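Local coordinates for GTN Reductase (Agrobacterium tumefaciens, PDB 5N6G), which binds FMN and belongs to the Old Yellow Enzyme family, consistent with an ene-reductase that reduces activated carbon-carbon double bonds using NADH or NADPH, at residues N27-A32 with D67-Y72; N35-T40 with G358-Y363; Y251-L256 with K290-N295. All coordinates share one frame; numbering follows the deposited sequence.

Contact 1 of 3, residues N27-A32 with D67-Y72; sequences NRSPGA and DVPGLY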
# COMPACT_ATOMS: atom_id res chain seq x y z
N ASN A 27 7.98 -10.59 -3.59
CA ASN A 27 7.91 -11.56 -4.70
C ASN A 27 8.36 -12.97 -4.29
O ASN A 27 9.15 -13.63 -4.98
CB ASN A 27 8.75 -11.09 -5.88
CG ASN A 27 8.46 -9.67 -6.25
OD1 ASN A 27 9.17 -8.76 -5.81
ND2 ASN A 27 7.43 -9.45 -7.05
N ARG A 28 7.81 -13.44 -3.18
CA ARG A 28 8.16 -14.75 -2.65
C ARG A 28 6.93 -15.62 -2.47
O ARG A 28 6.90 -16.49 -1.59
CB ARG A 28 8.93 -14.58 -1.35
CG ARG A 28 10.40 -14.24 -1.64
CD ARG A 28 11.03 -13.78 -0.39
NE ARG A 28 12.49 -13.70 -0.35
CZ ARG A 28 13.19 -12.59 -0.61
NH1 ARG A 28 12.59 -11.50 -1.03
NH2 ARG A 28 14.49 -12.57 -0.41
N SER A 29 5.90 -15.43 -3.31
CA SER A 29 4.67 -16.21 -3.24
C SER A 29 4.29 -16.75 -4.62
O SER A 29 3.33 -16.28 -5.25
CB SER A 29 3.54 -15.36 -2.66
OG SER A 29 3.91 -14.84 -1.39
N PRO A 30 5.01 -17.76 -5.11
CA PRO A 30 4.67 -18.37 -6.39
C PRO A 30 3.21 -18.81 -6.45
O PRO A 30 2.64 -19.32 -5.48
CB PRO A 30 5.62 -19.57 -6.49
CG PRO A 30 6.77 -19.20 -5.62
CD PRO A 30 6.21 -18.38 -4.51
N GLY A 31 2.60 -18.60 -7.61
CA GLY A 31 1.22 -18.96 -7.82
C GLY A 31 0.24 -18.03 -7.17
O GLY A 31 -0.95 -18.34 -7.12
N ALA A 32 0.72 -16.90 -6.62
CA ALA A 32 -0.13 -15.91 -5.98
C ALA A 32 -0.75 -16.44 -4.68
O ALA A 32 -1.83 -15.99 -4.28
CB ALA A 32 -1.24 -15.43 -6.93
N ASP A 67 5.00 -13.72 -8.77
CA ASP A 67 5.17 -14.33 -7.45
C ASP A 67 4.69 -13.42 -6.33
O ASP A 67 5.26 -13.42 -5.23
CB ASP A 67 6.63 -14.76 -7.23
CG ASP A 67 7.06 -15.90 -8.16
OD1 ASP A 67 6.20 -16.54 -8.79
OD2 ASP A 67 8.26 -16.14 -8.29
N VAL A 68 3.64 -12.65 -6.60
CA VAL A 68 3.00 -11.77 -5.62
C VAL A 68 1.75 -12.46 -5.10
O VAL A 68 0.94 -12.95 -5.92
CB VAL A 68 2.64 -10.42 -6.25
CG1 VAL A 68 1.71 -9.62 -5.39
CG2 VAL A 68 3.91 -9.64 -6.56
N PRO A 69 1.54 -12.51 -3.79
CA PRO A 69 0.35 -13.18 -3.26
C PRO A 69 -0.89 -12.34 -3.51
O PRO A 69 -0.85 -11.12 -3.38
CB PRO A 69 0.65 -13.29 -1.76
CG PRO A 69 1.46 -12.08 -1.50
CD PRO A 69 2.34 -11.92 -2.71
N GLY A 70 -1.99 -12.99 -3.86
CA GLY A 70 -3.25 -12.31 -4.10
C GLY A 70 -4.34 -12.67 -3.10
O GLY A 70 -4.13 -13.38 -2.12
N LEU A 71 -5.54 -12.14 -3.37
CA LEU A 71 -6.74 -12.44 -2.59
C LEU A 71 -7.84 -13.06 -3.44
O LEU A 71 -9.00 -13.04 -3.04
CB LEU A 71 -7.24 -11.16 -1.91
CG LEU A 71 -6.41 -10.77 -0.69
CD1 LEU A 71 -6.77 -9.35 -0.28
CD2 LEU A 71 -6.63 -11.75 0.45
N TYR A 72 -7.50 -13.65 -4.59
CA TYR A 72 -8.51 -14.09 -5.55
C TYR A 72 -8.51 -15.60 -5.79
O TYR A 72 -9.27 -16.09 -6.65
CB TYR A 72 -8.33 -13.32 -6.86
CG TYR A 72 -6.95 -13.40 -7.48
CD1 TYR A 72 -6.59 -14.45 -8.32
CD2 TYR A 72 -5.99 -12.44 -7.19
CE1 TYR A 72 -5.33 -14.52 -8.89
CE2 TYR A 72 -4.72 -12.50 -7.73
CZ TYR A 72 -4.39 -13.53 -8.57
OH TYR A 72 -3.12 -13.59 -9.12
O HOH W 1 10.25 -14.04 -7.62
O HOH W 2 3.98 -17.40 -9.81
O HOH W 3 -4.62 -15.11 -5.31

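Contact 2 of 3, residues N35-T40 with G358-Y363; sequences NNLNAT and GGAEGY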
# COMPACT_ATOMS: atom_id res chain seq x y z
N ASN A 35 2.71 -18.82 1.43
CA ASN A 35 3.23 -20.13 1.81
C ASN A 35 3.82 -20.09 3.21
O ASN A 35 3.65 -19.10 3.94
CB ASN A 35 4.24 -20.57 0.76
CG ASN A 35 5.35 -19.57 0.59
OD1 ASN A 35 5.88 -19.04 1.57
ND2 ASN A 35 5.67 -19.25 -0.67
N ASN A 36 4.44 -21.18 3.65
CA ASN A 36 4.89 -21.26 5.04
C ASN A 36 6.05 -20.30 5.32
O ASN A 36 6.15 -19.75 6.43
CB ASN A 36 5.32 -22.68 5.38
CG ASN A 36 4.16 -23.62 5.47
OD1 ASN A 36 3.02 -23.19 5.53
ND2 ASN A 36 4.45 -24.90 5.53
N LEU A 37 6.94 -20.10 4.35
CA LEU A 37 8.02 -19.13 4.53
C LEU A 37 7.47 -17.72 4.71
O LEU A 37 7.96 -16.96 5.57
CB LEU A 37 8.98 -19.18 3.33
CG LEU A 37 10.29 -18.40 3.51
CD1 LEU A 37 11.17 -19.03 4.55
CD2 LEU A 37 11.03 -18.31 2.18
N ASN A 38 6.45 -17.35 3.93
CA ASN A 38 5.79 -16.07 4.10
C ASN A 38 5.25 -15.93 5.52
O ASN A 38 5.30 -14.84 6.12
CB ASN A 38 4.64 -15.91 3.11
CG ASN A 38 5.04 -16.01 1.64
OD1 ASN A 38 4.24 -16.47 0.81
ND2 ASN A 38 6.23 -15.57 1.30
N ALA A 39 4.71 -17.03 6.07
CA ALA A 39 4.17 -16.97 7.42
C ALA A 39 5.26 -16.71 8.44
O ALA A 39 5.08 -15.91 9.36
CB ALA A 39 3.41 -18.25 7.76
N THR A 40 6.41 -17.36 8.29
CA THR A 40 7.51 -17.11 9.21
C THR A 40 7.90 -15.64 9.17
O THR A 40 8.11 -15.00 10.21
CB THR A 40 8.69 -18.00 8.84
OG1 THR A 40 8.26 -19.35 8.98
CG2 THR A 40 9.92 -17.74 9.72
N GLY A 358 13.61 -14.79 -4.78
CA GLY A 358 14.50 -15.67 -4.05
C GLY A 358 13.79 -16.40 -2.92
O GLY A 358 12.59 -16.70 -2.99
N GLY A 359 14.54 -16.66 -1.86
CA GLY A 359 14.06 -17.49 -0.77
C GLY A 359 14.36 -16.87 0.58
O GLY A 359 14.19 -15.66 0.80
N ALA A 360 14.74 -17.72 1.53
CA ALA A 360 14.87 -17.28 2.92
C ALA A 360 15.97 -16.25 3.07
O ALA A 360 15.88 -15.36 3.93
CB ALA A 360 15.16 -18.47 3.82
N GLU A 361 17.01 -16.35 2.25
CA GLU A 361 18.14 -15.43 2.39
C GLU A 361 17.70 -14.00 2.11
O GLU A 361 17.09 -13.71 1.08
CB GLU A 361 19.26 -15.84 1.43
CG GLU A 361 20.54 -15.05 1.60
CD GLU A 361 21.71 -15.69 0.89
OE1 GLU A 361 21.48 -16.50 -0.04
OE2 GLU A 361 22.87 -15.40 1.26
N GLY A 362 17.98 -13.10 3.05
CA GLY A 362 17.51 -11.73 2.95
C GLY A 362 16.03 -11.56 3.18
O GLY A 362 15.45 -10.54 2.77
N TYR A 363 15.39 -12.52 3.85
CA TYR A 363 13.95 -12.51 4.06
C TYR A 363 13.65 -12.90 5.50
O TYR A 363 13.18 -12.07 6.29
CB TYR A 363 13.30 -13.47 3.05
CG TYR A 363 11.80 -13.49 3.00
CD1 TYR A 363 11.05 -12.34 2.77
CD2 TYR A 363 11.11 -14.68 3.14
CE1 TYR A 363 9.68 -12.39 2.70
CE2 TYR A 363 9.74 -14.74 3.07
CZ TYR A 363 9.02 -13.59 2.87
OH TYR A 363 7.65 -13.63 2.77

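Contact 3 of 3, residues Y251-L256 with K290-N295; sequences YVVEQL and KAAYRN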
# COMPACT_ATOMS: atom_id res chain seq x y z
N TYR A 251 -8.37 18.14 -1.66
CA TYR A 251 -9.75 17.75 -1.94
C TYR A 251 -9.98 16.29 -1.55
O TYR A 251 -10.99 15.96 -0.92
CB TYR A 251 -10.09 17.97 -3.41
CG TYR A 251 -11.44 17.40 -3.79
CD1 TYR A 251 -12.59 18.14 -3.60
CD2 TYR A 251 -11.56 16.13 -4.31
CE1 TYR A 251 -13.84 17.62 -3.93
CE2 TYR A 251 -12.77 15.60 -4.62
CZ TYR A 251 -13.91 16.34 -4.43
OH TYR A 251 -15.16 15.82 -4.74
N VAL A 252 -9.06 15.41 -1.95
CA VAL A 252 -9.22 13.99 -1.65
C VAL A 252 -9.39 13.77 -0.15
O VAL A 252 -10.32 13.09 0.29
CB VAL A 252 -8.02 13.19 -2.20
CG1 VAL A 252 -7.98 11.79 -1.60
CG2 VAL A 252 -8.15 13.11 -3.73
N VAL A 253 -8.48 14.34 0.65
CA VAL A 253 -8.58 14.04 2.08
C VAL A 253 -9.72 14.80 2.75
O VAL A 253 -10.26 14.33 3.76
CB VAL A 253 -7.28 14.27 2.88
CG1 VAL A 253 -6.29 13.22 2.59
CG2 VAL A 253 -6.75 15.70 2.72
N GLU A 254 -10.15 15.95 2.21
CA GLU A 254 -11.37 16.56 2.71
C GLU A 254 -12.54 15.59 2.57
O GLU A 254 -13.35 15.44 3.48
CB GLU A 254 -11.63 17.86 1.94
CG GLU A 254 -12.89 18.56 2.33
CD GLU A 254 -13.43 19.45 1.22
OE1 GLU A 254 -12.71 19.68 0.22
OE2 GLU A 254 -14.59 19.90 1.34
N GLN A 255 -12.62 14.91 1.43
CA GLN A 255 -13.69 13.95 1.24
C GLN A 255 -13.50 12.73 2.12
O GLN A 255 -14.47 12.21 2.67
CB GLN A 255 -13.78 13.53 -0.23
CG GLN A 255 -13.99 14.68 -1.19
CD GLN A 255 -14.92 15.76 -0.69
OE1 GLN A 255 -16.05 15.50 -0.32
NE2 GLN A 255 -14.43 16.99 -0.66
N LEU A 256 -12.25 12.26 2.28
CA LEU A 256 -12.00 11.11 3.16
C LEU A 256 -12.30 11.44 4.61
O LEU A 256 -12.67 10.56 5.38
CB LEU A 256 -10.55 10.64 3.01
CG LEU A 256 -10.21 10.07 1.64
CD1 LEU A 256 -8.71 9.76 1.59
CD2 LEU A 256 -10.96 8.82 1.28
N LYS A 290 -2.72 17.53 6.01
CA LYS A 290 -3.29 16.93 7.21
C LYS A 290 -4.42 17.78 7.76
O LYS A 290 -5.44 17.24 8.22
CB LYS A 290 -2.22 16.74 8.28
CG LYS A 290 -2.76 16.05 9.52
CD LYS A 290 -1.67 15.83 10.54
CE LYS A 290 -2.21 15.05 11.73
NZ LYS A 290 -1.30 15.10 12.90
N ALA A 291 -4.27 19.11 7.72
CA ALA A 291 -5.34 19.96 8.23
C ALA A 291 -6.60 19.84 7.39
O ALA A 291 -7.71 19.96 7.93
CB ALA A 291 -4.89 21.42 8.27
N ALA A 292 -6.47 19.58 6.08
CA ALA A 292 -7.66 19.41 5.24
C ALA A 292 -8.44 18.18 5.69
O ALA A 292 -9.68 18.18 5.67
CB ALA A 292 -7.25 19.29 3.78
N TYR A 293 -7.73 17.14 6.10
CA TYR A 293 -8.39 15.95 6.60
C TYR A 293 -9.04 16.22 7.95
O TYR A 293 -10.23 15.93 8.15
CB TYR A 293 -7.38 14.81 6.73
CG TYR A 293 -7.94 13.52 7.25
CD1 TYR A 293 -8.90 12.80 6.53
CD2 TYR A 293 -7.52 13.01 8.46
CE1 TYR A 293 -9.40 11.62 7.00
CE2 TYR A 293 -8.03 11.80 8.94
CZ TYR A 293 -8.96 11.12 8.21
OH TYR A 293 -9.48 9.94 8.71
N ARG A 294 -8.28 16.77 8.91
CA ARG A 294 -8.81 17.00 10.25
C ARG A 294 -9.97 17.98 10.24
O ARG A 294 -10.96 17.82 10.97
CB ARG A 294 -7.70 17.51 11.18
CG ARG A 294 -6.64 16.48 11.49
CD ARG A 294 -7.16 15.38 12.39
NE ARG A 294 -6.08 14.49 12.80
CZ ARG A 294 -6.08 13.17 12.67
NH1 ARG A 294 -7.13 12.53 12.16
NH2 ARG A 294 -5.03 12.47 13.09
N ASN A 295 -9.83 19.05 9.44
CA ASN A 295 -10.84 20.11 9.48
C ASN A 295 -12.15 19.65 8.87
O ASN A 295 -13.19 20.28 9.12
CB ASN A 295 -10.32 21.33 8.72
CG ASN A 295 -9.22 22.05 9.44
OD1 ASN A 295 -8.97 21.81 10.62
ND2 ASN A 295 -8.56 22.95 8.73
O HOH W 4 -11.97 9.50 7.85

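Contact 1 of 3, residues N27-A32 with D67-Y72
Asn-27 meets Val-68 through its amide nitrogen, with ND2 lying 3.6 Å from Val-68 CG2. Its CG stands opposite the carbonyl carbon (chi1 -48°), and ND2 also donates a hydrogen bond to Ala-66 O. The Asn-27 side chain lies about 5 Å, nearest atoms, from the bound 2-phenylacrylic acid. On the backbone side, a water donates to both Asn-27 O and Asp-67 OD2. Arg-28 faces the other way, toward Gly-359. At Ser-29 the first direct bond forms: Ser-29 N donates to Asp-67 O over 2.9 Å, with the donor above the carbonyl plane. The Ser-29 side chain rests against the Pro-69 ring, OG being 3.6 Å from Pro-69 CD, while OG itself is hydrogen-bonded to Asn-38 OD1. Pro-30 and Gly-31 are the corner residues of a type II turn closed by Ala-32 N to Ser-29 O. Here Pro-30 CA comes within 3.4 Å of Asp-67 OD1, and a second water accepts from Gly-31 N while donating to the same OD1. Ala-32 ends the run: its O receives a nearly straight bond (177°) from Gly-70 N at 3.0 Å, and its CB lies 3.4 Å from Tyr-72 OH, an oxygen hydrogen-bonded to Gln-63. Together these contacts imply that the pairing rests largely on polar bonds, two between backbones and two relayed by water from the Asp-67 carboxylate.

Contact 2 of 3, residues N35-T40 with G358-Y363
Leu-37 and Tyr-363 both extend CG away from their own backbone nitrogens (chi1 -169° and -173°), which sends the leucine branch off the helix and the tyrosine ring out to meet it. Leu-37 CG reaches the ring at its edge, in the ring plane, 3.7 Å from Tyr-363 CE2. The Tyr-363 ring also stacks with Tyr-41 of helix 36-43. The two leucine methyls reach the loop: CD2 packs on the backbone at Ala-360 N (3.8 Å), and CD1 makes the apolar contact with Ala-360 CB (4.1 Å). One residue further along the helix, Asn-38 makes the polar part of the contact. Its ND2 donates to Tyr-363 OH over 2.8 Å at a bent angle of 146°; the phenol oxygen is tilted from the amide plane, and amide and ring stand perpendicular. The same ND2 also donates to Arg-28 O. Asn-38 OD1 accepts from Asn-35 N at 2.9 Å and is also hydrogen-bonded to Ser-29 OG, so both ends of the amide are engaged and its rotation is fixed. In turn, Asn-35 OD1 accepts from Asn-38 N at 3.0 Å. The reciprocal bonds of Asn-35 and Asn-38 form a capping box, with Asn-35 as N-cap, a motif that closes the start of an alpha-helix. Here it begins helix 36-43, which follows the first barrel strand, 19-21, and the C-terminal loop lies against it.

Contact 3 of 3, residues Y251-L256 with K290-N295
Val-253 is the bump at the middle of this helix pair, and the hollow it meets is lined by Ala-292 and Tyr-293. With CG1 anti to the carbonyl carbon (chi1 -74°), CG2 falls between the backbone N and the carbonyl carbon and comes 3.8 Å from Ala-292 CB, while Val-253 CB faces Tyr-293 CB at 3.9 Å. The backbones run close here, Val-253 CA and Tyr-293 CA 4.9 Å apart, consistent with the small Ala-292 side chain beside them; the segment axes approach to 7.4 Å, crossing at -25°. Tyr-293 supplies the second bump, its ring edge lying against the backbone of helix 251-256 between Val-253 O and Leu-256 C. Its CD1 is 3.4 Å from Val-253 O, an oxygen in the ring plane, and further out CE1 is 3.8 Å from Leu-256 C. No hydrogen bond joins the segments directly, but a water donates to Leu-256 O at 2.8 Å and is also hydrogen-bonded to Tyr-293 OH, which has a further hydrogen bond with Gly-300 N. The fit is therefore one of shape, with water completing the polar end. These are consecutive, nearly parallel helices on the outside of the barrel: helix 245-256 follows strand 227-231, and helix 286-295 follows strand 263-267. Val-253 and Leu-256 also pack inward on Leu-231 and Ile-229, and Tyr-251 on the other flank touches helix 204-222.

Overall arrangement
From the N terminus, strand 19-21 leads into 27-32, which opens contact 1, and then into 35-40, which opens contact 2. Contact 1 closes at 67-72, in the loop between strand 50-57 and helix 74-89, tying the loops after the first two barrel strands together. Contact 3 opens and closes later, in series with contact 1, joining the helices after strands 227-231 and 263-267. It is nested inside the long loop that contact 2 closes only at 358-363, joining the start of helix 36-43 to the C-terminal loop. Contacts 1 and 2 cross along the chain and touch in space; contact 3 lies across the chain's centre, about 34 Å from contact 1, centre to centre.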